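Local coordinates for AlkZ (Streptomyces sahachiroi, PDB 5UUJ), which belongs to the AlkZ-like DNA glycosylase family of the helix-turn-helix clan and is built largely of helices with small beta sheets, at residues G92-L97 / M201-A207; V120-T124 / P168-V174; G173-P179 / F187-Q193. All coordinates share one frame; numbering follows the deposited sequence.

Interaction 1. Residues G92-L97 / M201-A207; sequences GPYLSL and MPEPDEA
Residues 201-207 run alongside the helical turns of 92-97, first as an irregular approach and then as the opening turn of helix 204-219, with the CA atoms of Pro93 and Ala207 4.6 Å apart. Ser96 makes the hydrogen bond of the contact: its OG, anti to the backbone N (chi1 176°), donates to Pro202 O at 2.7 Å. The hydroxyl meets that carbonyl from 33° off its plane, at a C=O...O angle of 142°. Next to this bond CD and CG of Pro204 come up beside Ser96 OG. Glu203 is the N-cap of the helix that follows and Pro204 its first residue, so the serine grips the chain just ahead of a helix start, where one helix packs on the incoming end of another. Three prolines supply much of the apolar surface. Pro202 lays CG over Pro93 CA at 4.0 Å, while its CD faces the carbonyl carbon of Gly92. Ala207 points its CB at Pro93, 3.7 Å from Pro93 CA, and Leu97 CD1 reaches that methyl at 3.7 Å. Selenomethionine Met201 bends at its third torsion and folds back along the helix, SE lying 4.1 Å from Leu95 CB and CE over Ser96 CA. Farther along helix 204-219, Val211 continues the packing against Pro93 and Leu97.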
ATOM      1  N   GLY A  92      -5.966  -4.113 -11.990  1.00 18.83           N
ATOM      2  CA  GLY A  92      -5.287  -4.561 -13.197  1.00 21.41           C
ATOM      3  C   GLY A  92      -3.939  -3.918 -13.467  1.00 21.20           C
ATOM      4  O   GLY A  92      -2.918  -4.607 -13.493  1.00 18.31           O
ATOM      5  N   PRO A  93      -3.927  -2.592 -13.679  1.00 19.05           N
ATOM      6  CA  PRO A  93      -2.689  -1.865 -13.986  1.00 19.18           C
ATOM      7  C   PRO A  93      -1.586  -2.065 -12.946  1.00 18.46           C
ATOM      8  O   PRO A  93      -0.427  -2.209 -13.333  1.00 18.51           O
ATOM      9  CB  PRO A  93      -3.150  -0.408 -14.027  1.00 20.86           C
ATOM     10  CG  PRO A  93      -4.574  -0.491 -14.456  1.00 20.21           C
ATOM     11  CD  PRO A  93      -5.110  -1.722 -13.776  1.00 19.60           C
ATOM     12  N   TYR A  94      -1.936  -2.080 -11.660  1.00 17.90           N
ATOM     13  CA  TYR A  94      -0.946  -2.304 -10.610  1.00 17.34           C
ATOM     14  C   TYR A  94      -0.322  -3.688 -10.738  1.00 18.69           C
ATOM     15  O   TYR A  94       0.899  -3.834 -10.681  1.00 16.99           O
ATOM     16  CB  TYR A  94      -1.564  -2.162  -9.220  1.00 16.89           C
ATOM     17  CG  TYR A  94      -2.090  -0.785  -8.902  1.00 17.10           C
ATOM     18  CD1 TYR A  94      -1.226   0.272  -8.654  1.00 17.26           C
ATOM     19  CD2 TYR A  94      -3.456  -0.548  -8.833  1.00 17.23           C
ATOM     20  CE1 TYR A  94      -1.711   1.534  -8.359  1.00 17.50           C
ATOM     21  CE2 TYR A  94      -3.949   0.702  -8.539  1.00 17.44           C
ATOM     22  CZ  TYR A  94      -3.074   1.740  -8.300  1.00 17.55           C
ATOM     23  OH  TYR A  94      -3.570   2.985  -8.006  1.00 17.80           O
ATOM     24  N   LEU A  95      -1.170  -4.698 -10.901  1.00 16.97           N
ATOM     25  CA  LEU A  95      -0.716  -6.082 -10.973  1.00 16.74           C
ATOM     26  C   LEU A  95       0.131  -6.341 -12.218  1.00 17.04           C
ATOM     27  O   LEU A  95       1.130  -7.061 -12.158  1.00 16.84           O
ATOM     28  CB  LEU A  95      -1.916  -7.033 -10.952  1.00 16.77           C
ATOM     29  CG  LEU A  95      -2.757  -7.050  -9.670  1.00 16.53           C
ATOM     30  CD1 LEU A  95      -3.944  -7.990  -9.833  1.00 16.79           C
ATOM     31  CD2 LEU A  95      -1.932  -7.456  -8.464  1.00 16.07           C
ATOM     32  N   SER A  96      -0.271  -5.750 -13.340  1.00 18.12           N
ATOM     33  CA  SER A  96       0.462  -5.894 -14.594  1.00 18.04           C
ATOM     34  C   SER A  96       1.904  -5.409 -14.454  1.00 20.59           C
ATOM     35  O   SER A  96       2.832  -6.028 -14.974  1.00 18.07           O
ATOM     36  CB  SER A  96      -0.238  -5.123 -15.714  1.00 19.55           C
ATOM     37  OG  SER A  96       0.510  -5.175 -16.918  1.00 23.78           O
ATOM     38  N   LEU A  97       2.086  -4.304 -13.741  1.00 23.19           N
ATOM     39  CA  LEU A  97       3.412  -3.735 -13.554  1.00 20.14           C
ATOM     40  C   LEU A  97       4.266  -4.603 -12.631  1.00 19.19           C
ATOM     41  O   LEU A  97       5.485  -4.657 -12.782  1.00 17.89           O
ATOM     42  CB  LEU A  97       3.307  -2.312 -12.999  1.00 19.29           C
ATOM     43  CG  LEU A  97       3.664  -1.195 -13.981  1.00 23.54           C
ATOM     44  CD1 LEU A  97       2.809  -1.265 -15.234  1.00 21.82           C
ATOM     45  CD2 LEU A  97       3.529   0.166 -13.315  1.00 21.78           C
HETATM   46  N   MSE A 201      -6.721  -7.677 -18.021  1.00 34.59           N
HETATM   47  CA  MSE A 201      -5.496  -7.048 -17.554  1.00 30.21           C
HETATM   48  C   MSE A 201      -4.699  -6.427 -18.697  1.00 27.13           C
HETATM   49  O   MSE A 201      -4.529  -7.048 -19.744  1.00 29.14           O
HETATM   50  CB  MSE A 201      -4.634  -8.057 -16.816  1.00 30.77           C
HETATM   51  CG  MSE A 201      -3.942  -7.443 -15.626  1.00 29.68           C
HETATM   52 SE   MSE A 201      -3.516  -8.765 -14.292  1.00 78.51          SE
HETATM   53  CE  MSE A 201      -1.707  -9.173 -14.925  1.00 32.69           C
ATOM     54  N   PRO A 202      -4.203  -5.196 -18.496  1.00 25.21           N
ATOM     55  CA  PRO A 202      -3.477  -4.499 -19.562  1.00 28.53           C
ATOM     56  C   PRO A 202      -2.017  -4.919 -19.640  1.00 28.10           C
ATOM     57  O   PRO A 202      -1.490  -5.471 -18.674  1.00 25.76           O
ATOM     58  CB  PRO A 202      -3.595  -3.034 -19.150  1.00 24.36           C
ATOM     59  CG  PRO A 202      -3.585  -3.094 -17.656  1.00 20.72           C
ATOM     60  CD  PRO A 202      -4.279  -4.377 -17.271  1.00 21.19           C
ATOM     61  N   GLU A 203      -1.377  -4.654 -20.774  1.00 25.69           N
ATOM     62  CA  GLU A 203       0.060  -4.848 -20.887  1.00 29.09           C
ATOM     63  C   GLU A 203       0.753  -3.765 -20.067  1.00 27.18           C
ATOM     64  O   GLU A 203       0.155  -2.730 -19.782  1.00 26.64           O
ATOM     65  CB  GLU A 203       0.508  -4.798 -22.349  1.00 33.77           C
ATOM     66  CG  GLU A 203      -0.207  -5.790 -23.265  1.00 35.31           C
ATOM     67  CD  GLU A 203       0.120  -7.242 -22.949  1.00 39.23           C
ATOM     68  OE1 GLU A 203       1.011  -7.492 -22.110  1.00 40.96           O
ATOM     69  OE2 GLU A 203      -0.513  -8.137 -23.546  1.00 46.44           O
ATOM     70  N   PRO A 204       2.014  -4.000 -19.672  1.00 26.37           N
ATOM     71  CA  PRO A 204       2.709  -3.036 -18.808  1.00 23.53           C
ATOM     72  C   PRO A 204       2.823  -1.627 -19.398  1.00 23.34           C
ATOM     73  O   PRO A 204       2.691  -0.660 -18.653  1.00 24.28           O
ATOM     74  CB  PRO A 204       4.098  -3.661 -18.633  1.00 23.80           C
ATOM     75  CG  PRO A 204       3.893  -5.120 -18.872  1.00 25.35           C
ATOM     76  CD  PRO A 204       2.828  -5.204 -19.922  1.00 29.12           C
ATOM     77  N   ASP A 205       3.060  -1.510 -20.701  1.00 25.24           N
ATOM     78  CA  ASP A 205       3.220  -0.196 -21.324  1.00 28.40           C
ATOM     79  C   ASP A 205       1.961   0.658 -21.182  1.00 26.56           C
ATOM     80  O   ASP A 205       2.046   1.849 -20.895  1.00 33.38           O
ATOM     81  CB  ASP A 205       3.577  -0.334 -22.808  1.00 27.87           C
ATOM     82  CG  ASP A 205       5.012  -0.784 -23.032  1.00 33.58           C
ATOM     83  OD1 ASP A 205       5.837  -0.679 -22.100  1.00 31.76           O
ATOM     84  OD2 ASP A 205       5.315  -1.233 -24.155  1.00 36.62           O
ATOM     85  N   GLU A 206       0.799   0.048 -21.381  1.00 28.63           N
ATOM     86  CA  GLU A 206      -0.467   0.771 -21.304  1.00 34.81           C
ATOM     87  C   GLU A 206      -0.904   1.003 -19.860  1.00 30.45           C
ATOM     88  O   GLU A 206      -1.668   1.924 -19.574  1.00 35.02           O
ATOM     89  CB  GLU A 206      -1.555   0.008 -22.056  1.00 38.67           C
ATOM     90  CG  GLU A 206      -1.222  -0.253 -23.515  1.00 45.15           C
ATOM     91  CD  GLU A 206      -2.216  -1.184 -24.179  1.00 53.50           C
ATOM     92  OE1 GLU A 206      -3.224  -1.540 -23.529  1.00 55.15           O
ATOM     93  OE2 GLU A 206      -1.990  -1.562 -25.349  1.00 56.14           O
ATOM     94  N   ALA A 207      -0.412   0.162 -18.957  1.00 19.39           N
ATOM     95  CA  ALA A 207      -0.758   0.247 -17.543  1.00 17.87           C
ATOM     96  C   ALA A 207       0.049   1.315 -16.814  1.00 17.10           C
ATOM     97  O   ALA A 207      -0.446   1.957 -15.891  1.00 16.36           O
ATOM     98  CB  ALA A 207      -0.545  -1.093 -16.881  1.00 17.11           C
TER

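Interaction 2. Residues V120-T124 / P168-V174; sequences VDELT and PLAWRGV
Arg172 and Asp121 form a salt bridge between helices 117-130 and 162-172, whose local axes approach to 10.1 Å and cross at -55°. Both terminal nitrogens of the arginine converge on one carboxylate oxygen: NH1 lies 2.8 Å and NH2 2.9 Å from Asp121 OD1. NH2 comes on the syn side and NH1 on the anti side, with the carboxylate and guanidinium planes turned 34° apart. The side chain of Arg172 is extended from CG to NE, which carries the guanidinium across to the other helix.

A further hydrogen bond runs from NH1 of Arg172 to Thr124 OG1 at 3.1 Å, almost in the guanidinium plane. That hydroxyl sits beside its own backbone N (chi1 -63°) and donates in turn to Val120 O at 2.9 Å. Accepting from the arginine and donating to its own helix, the hydroxyl is held by both. Val120 O also accepts from Thr124 N, on the opposite face of its plane.

Apolar contacts complete the interface. Val120 CG1 meets Pro168 CB at 3.9 Å, the two side chains crossing at about a right angle, and Leu169 sends CD1 to within 4.4 Å of Leu123 CB. Beyond the helix end, which Gly173 closes in a Schellman motif, Val174 CG1 touches Thr124 CG2 at 3.7 Å.

Leu169 extends the packing to Val127 and Val174 to Ala128, both on helix 117-130, while Ala170 and Trp171 turn from this contact to strand 74-77 and helix 91-100, respectively.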
ATOM      1  N   VAL A 120       6.082 -22.244 -12.915  1.00 18.84           N
ATOM      2  CA  VAL A 120       5.263 -21.112 -12.491  1.00 17.69           C
ATOM      3  C   VAL A 120       4.135 -20.904 -13.502  1.00 17.47           C
ATOM      4  O   VAL A 120       2.991 -20.665 -13.121  1.00 17.24           O
ATOM      5  CB  VAL A 120       6.098 -19.818 -12.340  1.00 16.83           C
ATOM      6  CG1 VAL A 120       5.202 -18.595 -12.171  1.00 15.89           C
ATOM      7  CG2 VAL A 120       7.038 -19.932 -11.151  1.00 17.36           C
ATOM      8  N   ASP A 121       4.459 -21.016 -14.788  1.00 18.25           N
ATOM      9  CA  ASP A 121       3.454 -20.884 -15.839  1.00 18.10           C
ATOM     10  C   ASP A 121       2.395 -21.972 -15.716  1.00 19.36           C
ATOM     11  O   ASP A 121       1.200 -21.699 -15.828  1.00 19.27           O
ATOM     12  CB  ASP A 121       4.099 -20.948 -17.227  1.00 18.67           C
ATOM     13  CG  ASP A 121       4.938 -19.725 -17.546  1.00 20.28           C
ATOM     14  OD1 ASP A 121       4.854 -18.718 -16.807  1.00 19.73           O
ATOM     15  OD2 ASP A 121       5.678 -19.769 -18.553  1.00 21.08           O
ATOM     16  N   GLU A 122       2.838 -23.206 -15.490  1.00 20.22           N
ATOM     17  CA  GLU A 122       1.921 -24.328 -15.338  1.00 21.57           C
ATOM     18  C   GLU A 122       0.990 -24.101 -14.154  1.00 21.08           C
ATOM     19  O   GLU A 122      -0.216 -24.341 -14.243  1.00 21.71           O
ATOM     20  CB  GLU A 122       2.690 -25.634 -15.158  1.00 22.98           C
ATOM     21  CG  GLU A 122       3.465 -26.072 -16.388  1.00 25.24           C
ATOM     22  CD  GLU A 122       4.387 -27.243 -16.108  1.00 25.34           C
ATOM     23  OE1 GLU A 122       4.397 -27.739 -14.962  1.00 28.96           O
ATOM     24  OE2 GLU A 122       5.105 -27.671 -17.033  1.00 27.47           O
ATOM     25  N   LEU A 123       1.556 -23.628 -13.047  1.00 20.16           N
ATOM     26  CA  LEU A 123       0.777 -23.346 -11.848  1.00 19.77           C
ATOM     27  C   LEU A 123      -0.231 -22.235 -12.086  1.00 18.84           C
ATOM     28  O   LEU A 123      -1.353 -22.296 -11.589  1.00 19.07           O
ATOM     29  CB  LEU A 123       1.696 -22.965 -10.693  1.00 19.27           C
ATOM     30  CG  LEU A 123       2.504 -24.114 -10.101  1.00 24.01           C
ATOM     31  CD1 LEU A 123       3.633 -23.554  -9.259  1.00 20.32           C
ATOM     32  CD2 LEU A 123       1.610 -25.035  -9.277  1.00 24.87           C
ATOM     33  N   THR A 124       0.181 -21.216 -12.836  1.00 18.00           N
ATOM     34  CA  THR A 124      -0.696 -20.100 -13.161  1.00 18.79           C
ATOM     35  C   THR A 124      -1.956 -20.616 -13.850  1.00 18.53           C
ATOM     36  O   THR A 124      -3.074 -20.278 -13.459  1.00 18.58           O
ATOM     37  CB  THR A 124       0.013 -19.074 -14.071  1.00 17.54           C
ATOM     38  OG1 THR A 124       1.132 -18.510 -13.376  1.00 18.56           O
ATOM     39  CG2 THR A 124      -0.935 -17.953 -14.480  1.00 16.70           C
ATOM     40  N   PRO A 168       3.706 -14.506  -7.950  1.00 18.35           N
ATOM     41  CA  PRO A 168       3.555 -14.386  -9.406  1.00 23.26           C
ATOM     42  C   PRO A 168       2.122 -14.642  -9.869  1.00 17.52           C
ATOM     43  O   PRO A 168       1.645 -13.997 -10.806  1.00 14.05           O
ATOM     44  CB  PRO A 168       4.498 -15.462  -9.949  1.00 18.69           C
ATOM     45  CG  PRO A 168       5.522 -15.634  -8.894  1.00 19.96           C
ATOM     46  CD  PRO A 168       4.847 -15.362  -7.582  1.00 17.87           C
ATOM     47  N   LEU A 169       1.445 -15.574  -9.208  1.00 15.74           N
ATOM     48  CA  LEU A 169       0.064 -15.900  -9.544  1.00 15.58           C
ATOM     49  C   LEU A 169      -0.853 -14.730  -9.209  1.00 21.01           C
ATOM     50  O   LEU A 169      -1.764 -14.408  -9.973  1.00 14.57           O
ATOM     51  CB  LEU A 169      -0.390 -17.161  -8.806  1.00 19.14           C
ATOM     52  CG  LEU A 169      -0.140 -18.506  -9.493  1.00 27.99           C
ATOM     53  CD1 LEU A 169       1.292 -18.641  -9.963  1.00 21.10           C
ATOM     54  CD2 LEU A 169      -0.488 -19.648  -8.548  1.00 29.48           C
ATOM     55  N   ALA A 170      -0.610 -14.095  -8.065  1.00 15.48           N
ATOM     56  CA  ALA A 170      -1.380 -12.920  -7.678  1.00 17.45           C
ATOM     57  C   ALA A 170      -1.169 -11.820  -8.708  1.00 15.39           C
ATOM     58  O   ALA A 170      -2.123 -11.207  -9.175  1.00 13.82           O
ATOM     59  CB  ALA A 170      -0.978 -12.443  -6.289  1.00 16.51           C
ATOM     60  N   TRP A 171       0.089 -11.595  -9.075  1.00 15.30           N
ATOM     61  CA  TRP A 171       0.442 -10.552 -10.030  1.00 13.17           C
ATOM     62  C   TRP A 171      -0.156 -10.808 -11.409  1.00 15.54           C
ATOM     63  O   TRP A 171      -0.446  -9.865 -12.143  1.00 15.35           O
ATOM     64  CB  TRP A 171       1.962 -10.430 -10.142  1.00 13.12           C
ATOM     65  CG  TRP A 171       2.621  -9.921  -8.898  1.00 13.74           C
ATOM     66  CD1 TRP A 171       2.018  -9.317  -7.831  1.00 14.11           C
ATOM     67  CD2 TRP A 171       4.016  -9.976  -8.590  1.00 14.32           C
ATOM     68  NE1 TRP A 171       2.953  -8.987  -6.883  1.00 14.87           N
ATOM     69  CE2 TRP A 171       4.188  -9.382  -7.324  1.00 15.03           C
ATOM     70  CE3 TRP A 171       5.138 -10.463  -9.265  1.00 14.51           C
ATOM     71  CZ2 TRP A 171       5.438  -9.268  -6.719  1.00 15.96           C
ATOM     72  CZ3 TRP A 171       6.377 -10.347  -8.662  1.00 15.44           C
ATOM     73  CH2 TRP A 171       6.516  -9.756  -7.403  1.00 16.16           C
ATOM     74  N   ARG A 172      -0.335 -12.078 -11.760  1.00 16.77           N
ATOM     75  CA  ARG A 172      -0.927 -12.432 -13.049  1.00 15.20           C
ATOM     76  C   ARG A 172      -2.454 -12.424 -12.978  1.00 15.40           C
ATOM     77  O   ARG A 172      -3.129 -12.561 -13.996  1.00 16.61           O
ATOM     78  CB  ARG A 172      -0.417 -13.794 -13.518  1.00 15.48           C
ATOM     79  CG  ARG A 172       0.872 -13.693 -14.316  1.00 20.26           C
ATOM     80  CD  ARG A 172       1.635 -15.001 -14.352  1.00 17.64           C
ATOM     81  NE  ARG A 172       2.755 -14.936 -15.285  1.00 16.26           N
ATOM     82  CZ  ARG A 172       3.489 -15.981 -15.652  1.00 18.88           C
ATOM     83  NH1 ARG A 172       3.234 -17.190 -15.166  1.00 21.68           N
ATOM     84  NH2 ARG A 172       4.482 -15.815 -16.511  1.00 16.08           N
ATOM     85  N   GLY A 173      -2.990 -12.258 -11.772  1.00 16.33           N
ATOM     86  CA  GLY A 173      -4.420 -12.099 -11.579  1.00 16.25           C
ATOM     87  C   GLY A 173      -5.224 -13.385 -11.569  1.00 17.04           C
ATOM     88  O   GLY A 173      -6.415 -13.360 -11.873  1.00 17.33           O
ATOM     89  N   VAL A 174      -4.593 -14.502 -11.213  1.00 19.10           N
ATOM     90  CA  VAL A 174      -5.292 -15.786 -11.172  1.00 18.25           C
ATOM     91  C   VAL A 174      -5.639 -16.204  -9.746  1.00 17.98           C
ATOM     92  O   VAL A 174      -6.251 -17.250  -9.542  1.00 18.71           O
ATOM     93  CB  VAL A 174      -4.468 -16.915 -11.841  1.00 20.48           C
ATOM     94  CG1 VAL A 174      -4.211 -16.586 -13.304  1.00 19.90           C
ATOM     95  CG2 VAL A 174      -3.154 -17.162 -11.108  1.00 19.15           C
TER

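Interaction 3. Residues G173-P179 / F187-Q193; sequences GVLCHGP and FTLPASQ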
ATOM      1  N   GLY A 173      -2.990 -12.258 -11.772  1.00 16.33           N
ATOM      2  CA  GLY A 173      -4.420 -12.099 -11.579  1.00 16.25           C
ATOM      3  C   GLY A 173      -5.224 -13.385 -11.569  1.00 17.04           C
ATOM      4  O   GLY A 173      -6.415 -13.360 -11.873  1.00 17.33           O
ATOM      5  N   VAL A 174      -4.593 -14.502 -11.213  1.00 19.10           N
ATOM      6  CA  VAL A 174      -5.292 -15.786 -11.172  1.00 18.25           C
ATOM      7  C   VAL A 174      -5.639 -16.204  -9.746  1.00 17.98           C
ATOM      8  O   VAL A 174      -6.251 -17.250  -9.542  1.00 18.71           O
ATOM      9  CB  VAL A 174      -4.468 -16.915 -11.841  1.00 20.48           C
ATOM     10  CG1 VAL A 174      -4.211 -16.586 -13.304  1.00 19.90           C
ATOM     11  CG2 VAL A 174      -3.154 -17.162 -11.108  1.00 19.15           C
ATOM     12  N   LEU A 175      -5.257 -15.398  -8.759  1.00 19.65           N
ATOM     13  CA  LEU A 175      -5.677 -15.666  -7.388  1.00 19.79           C
ATOM     14  C   LEU A 175      -5.724 -14.408  -6.538  1.00 18.94           C
ATOM     15  O   LEU A 175      -5.001 -13.439  -6.775  1.00 16.76           O
ATOM     16  CB  LEU A 175      -4.767 -16.716  -6.722  1.00 22.44           C
ATOM     17  CG  LEU A 175      -3.326 -16.433  -6.272  1.00 22.37           C
ATOM     18  CD1 LEU A 175      -3.232 -15.625  -4.992  1.00 26.23           C
ATOM     19  CD2 LEU A 175      -2.616 -17.759  -6.061  1.00 26.24           C
ATOM     20  N   CYS A 176      -6.611 -14.443  -5.552  1.00 16.29           N
ATOM     21  CA  CYS A 176      -6.739 -13.393  -4.555  1.00 20.89           C
ATOM     22  C   CYS A 176      -7.430 -14.017  -3.357  1.00 19.82           C
ATOM     23  O   CYS A 176      -7.819 -15.180  -3.414  1.00 17.46           O
ATOM     24  CB  CYS A 176      -7.538 -12.206  -5.094  1.00 20.78           C
ATOM     25  SG  CYS A 176      -9.241 -12.618  -5.568  1.00 17.73           S
ATOM     26  N   HIS A 177      -7.587 -13.262  -2.277  1.00 20.76           N
ATOM     27  CA  HIS A 177      -8.316 -13.765  -1.120  1.00 17.08           C
ATOM     28  C   HIS A 177      -9.794 -13.943  -1.441  1.00 19.40           C
ATOM     29  O   HIS A 177     -10.400 -13.109  -2.113  1.00 18.49           O
ATOM     30  CB  HIS A 177      -8.181 -12.822   0.075  1.00 17.95           C
ATOM     31  CG  HIS A 177      -6.886 -12.952   0.816  1.00 23.39           C
ATOM     32  ND1 HIS A 177      -6.797 -12.804   2.179  1.00 27.91           N
ATOM     33  CD2 HIS A 177      -5.631 -13.209   0.379  1.00 22.92           C
ATOM     34  CE1 HIS A 177      -5.541 -12.966   2.559  1.00 23.70           C
ATOM     35  NE2 HIS A 177      -4.813 -13.212   1.483  1.00 20.86           N
ATOM     36  N   GLY A 178     -10.368 -15.036  -0.956  1.00 18.44           N
ATOM     37  CA  GLY A 178     -11.809 -15.184  -0.919  1.00 19.05           C
ATOM     38  C   GLY A 178     -12.279 -14.742   0.452  1.00 19.60           C
ATOM     39  O   GLY A 178     -11.485 -14.228   1.241  1.00 19.42           O
ATOM     40  N   PRO A 179     -13.570 -14.935   0.746  1.00 22.36           N
ATOM     41  CA  PRO A 179     -14.046 -14.662   2.103  1.00 25.05           C
ATOM     42  C   PRO A 179     -13.378 -15.604   3.094  1.00 24.28           C
ATOM     43  O   PRO A 179     -13.182 -16.773   2.766  1.00 24.30           O
ATOM     44  CB  PRO A 179     -15.557 -14.926   2.016  1.00 25.58           C
ATOM     45  CG  PRO A 179     -15.874 -14.942   0.543  1.00 22.24           C
ATOM     46  CD  PRO A 179     -14.641 -15.437  -0.128  1.00 24.09           C
ATOM     47  N   PHE A 187      -8.570 -18.751  -0.919  1.00 20.56           N
ATOM     48  CA  PHE A 187      -8.151 -18.204  -2.204  1.00 19.60           C
ATOM     49  C   PHE A 187      -9.234 -18.437  -3.249  1.00 24.43           C
ATOM     50  O   PHE A 187      -9.977 -19.415  -3.173  1.00 21.55           O
ATOM     51  CB  PHE A 187      -6.841 -18.844  -2.668  1.00 19.82           C
ATOM     52  CG  PHE A 187      -5.677 -18.575  -1.761  1.00 19.83           C
ATOM     53  CD1 PHE A 187      -4.926 -17.423  -1.901  1.00 23.24           C
ATOM     54  CD2 PHE A 187      -5.330 -19.478  -0.770  1.00 23.80           C
ATOM     55  CE1 PHE A 187      -3.852 -17.174  -1.072  1.00 23.78           C
ATOM     56  CE2 PHE A 187      -4.256 -19.232   0.063  1.00 27.10           C
ATOM     57  CZ  PHE A 187      -3.518 -18.077  -0.090  1.00 22.89           C
ATOM     58  N   THR A 188      -9.319 -17.540  -4.228  1.00 18.92           N
ATOM     59  CA  THR A 188     -10.246 -17.722  -5.336  1.00 19.21           C
ATOM     60  C   THR A 188      -9.795 -16.925  -6.563  1.00 18.58           C
ATOM     61  O   THR A 188      -8.840 -16.151  -6.495  1.00 17.82           O
ATOM     62  CB  THR A 188     -11.688 -17.315  -4.939  1.00 19.43           C
ATOM     63  OG1 THR A 188     -12.616 -17.849  -5.889  1.00 20.13           O
ATOM     64  CG2 THR A 188     -11.840 -15.796  -4.859  1.00 18.56           C
ATOM     65  N   LEU A 189     -10.479 -17.142  -7.683  1.00 19.07           N
ATOM     66  CA  LEU A 189     -10.170 -16.451  -8.932  1.00 18.83           C
ATOM     67  C   LEU A 189     -10.815 -15.061  -8.951  1.00 18.49           C
ATOM     68  O   LEU A 189     -12.030 -14.946  -8.771  1.00 18.65           O
ATOM     69  CB  LEU A 189     -10.662 -17.274 -10.125  1.00 19.91           C
ATOM     70  CG  LEU A 189     -10.290 -16.764 -11.516  1.00 20.09           C
ATOM     71  CD1 LEU A 189      -8.807 -16.985 -11.788  1.00 19.93           C
ATOM     72  CD2 LEU A 189     -11.139 -17.445 -12.573  1.00 21.40           C
ATOM     73  N   PRO A 190     -10.008 -14.002  -9.156  1.00 17.48           N
ATOM     74  CA  PRO A 190     -10.552 -12.638  -9.216  1.00 17.07           C
ATOM     75  C   PRO A 190     -11.696 -12.480 -10.221  1.00 18.85           C
ATOM     76  O   PRO A 190     -12.687 -11.804  -9.931  1.00 18.02           O
ATOM     77  CB  PRO A 190      -9.339 -11.802  -9.637  1.00 16.41           C
ATOM     78  CG  PRO A 190      -8.171 -12.556  -9.100  1.00 16.18           C
ATOM     79  CD  PRO A 190      -8.533 -14.004  -9.219  1.00 17.03           C
ATOM     80  N   ALA A 191     -11.564 -13.111 -11.382  1.00 18.63           N
ATOM     81  CA  ALA A 191     -12.574 -13.004 -12.429  1.00 20.47           C
ATOM     82  C   ALA A 191     -13.937 -13.525 -11.969  1.00 20.48           C
ATOM     83  O   ALA A 191     -14.960 -12.901 -12.236  1.00 20.92           O
ATOM     84  CB  ALA A 191     -12.119 -13.752 -13.673  1.00 21.24           C
ATOM     85  N   SER A 192     -13.955 -14.658 -11.274  1.00 20.48           N
ATOM     86  CA  SER A 192     -15.218 -15.262 -10.859  1.00 21.29           C
ATOM     87  C   SER A 192     -15.818 -14.555  -9.643  1.00 21.07           C
ATOM     88  O   SER A 192     -17.037 -14.509  -9.487  1.00 21.81           O
ATOM     89  CB  SER A 192     -15.032 -16.756 -10.557  1.00 22.94           C
ATOM     90  OG  SER A 192     -14.249 -16.965  -9.394  1.00 23.53           O
ATOM     91  N   GLN A 193     -14.973 -13.996  -8.783  1.00 22.34           N
ATOM     92  CA  GLN A 193     -15.467 -13.337  -7.575  1.00 19.99           C
ATOM     93  C   GLN A 193     -16.013 -11.938  -7.849  1.00 19.45           C
ATOM     94  O   GLN A 193     -16.987 -11.522  -7.227  1.00 25.36           O
ATOM     95  CB  GLN A 193     -14.365 -13.251  -6.515  1.00 18.95           C
ATOM     96  CG  GLN A 193     -14.827 -12.595  -5.223  1.00 18.56           C
ATOM     97  CD  GLN A 193     -13.904 -12.876  -4.053  1.00 21.59           C
ATOM     98  OE1 GLN A 193     -14.292 -13.544  -3.095  1.00 24.41           O
ATOM     99  NE2 GLN A 193     -12.679 -12.363  -4.120  1.00 20.33           N
TER
HETATM  100  O   HOH W   1      -9.030 -13.645 -12.633  1.00 15.40           O
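Cys176 and Thr188 form the antiparallel hydrogen-bonded pair of a short beta hairpin: Cys176 N donates to Thr188 O at 3.0 Å, and Thr188 N to Cys176 O at 2.9 Å. Two CA-H...O contacts flank them, Leu175 CA to Thr188 O and Phe187 CA to Cys176 O. His177 pairs with Phe187 in the next, non-hydrogen-bonded position. Gln193 reaches back from the helix after the second strand, extended and with CG anti to its backbone N (chi1 -179°). Its NE2 donates to His177 O at 3.1 Å, a nearly straight bond (167°) in the carbonyl plane, while OE1 lies 3.5 Å from Pro179 CD. Pro190 CG packs against Cys176 SG at 3.7 Å.

Leu189, the N-cap of that helix, accepts at its O from Ser192 OG and Gln193 N. A water bridges Gly173 O and Ala191 N, tying the end of the preceding helix to this first turn. On the other side of the hairpin, Leu175 CD1 lies alongside Phe187 CD1 at 4.0 Å. Strand 186-188 is central in a three-stranded antiparallel sheet, between 176-177 and 136-137, with Leu175 packing on helix 162-172 and Leu189 on Ala128 of helix 117-130.

How the interactions relate
Interactions 2 and 3 follow one another along the chain, both inside the loop that interaction 1 closes. The end of helix 162-172 touches interaction 1 and forms part of interaction 2: Leu95 CB lies 3.4 Å from Trp171 O, and Leu169 and Arg172 of the same turn take part in interaction 2. Gly173 and Val174 then belong to both interaction 2 and interaction 3, whose centres are about 12 Å apart, and Leu169 CB touches Leu175 CD2 at 3.6 Å. Interactions 1 and 3 do not touch, although their nearest atoms come within about 4 Å; their centres are about 18 Å apart, and helix 190-194 of the latter precedes helix 204-219 of the former.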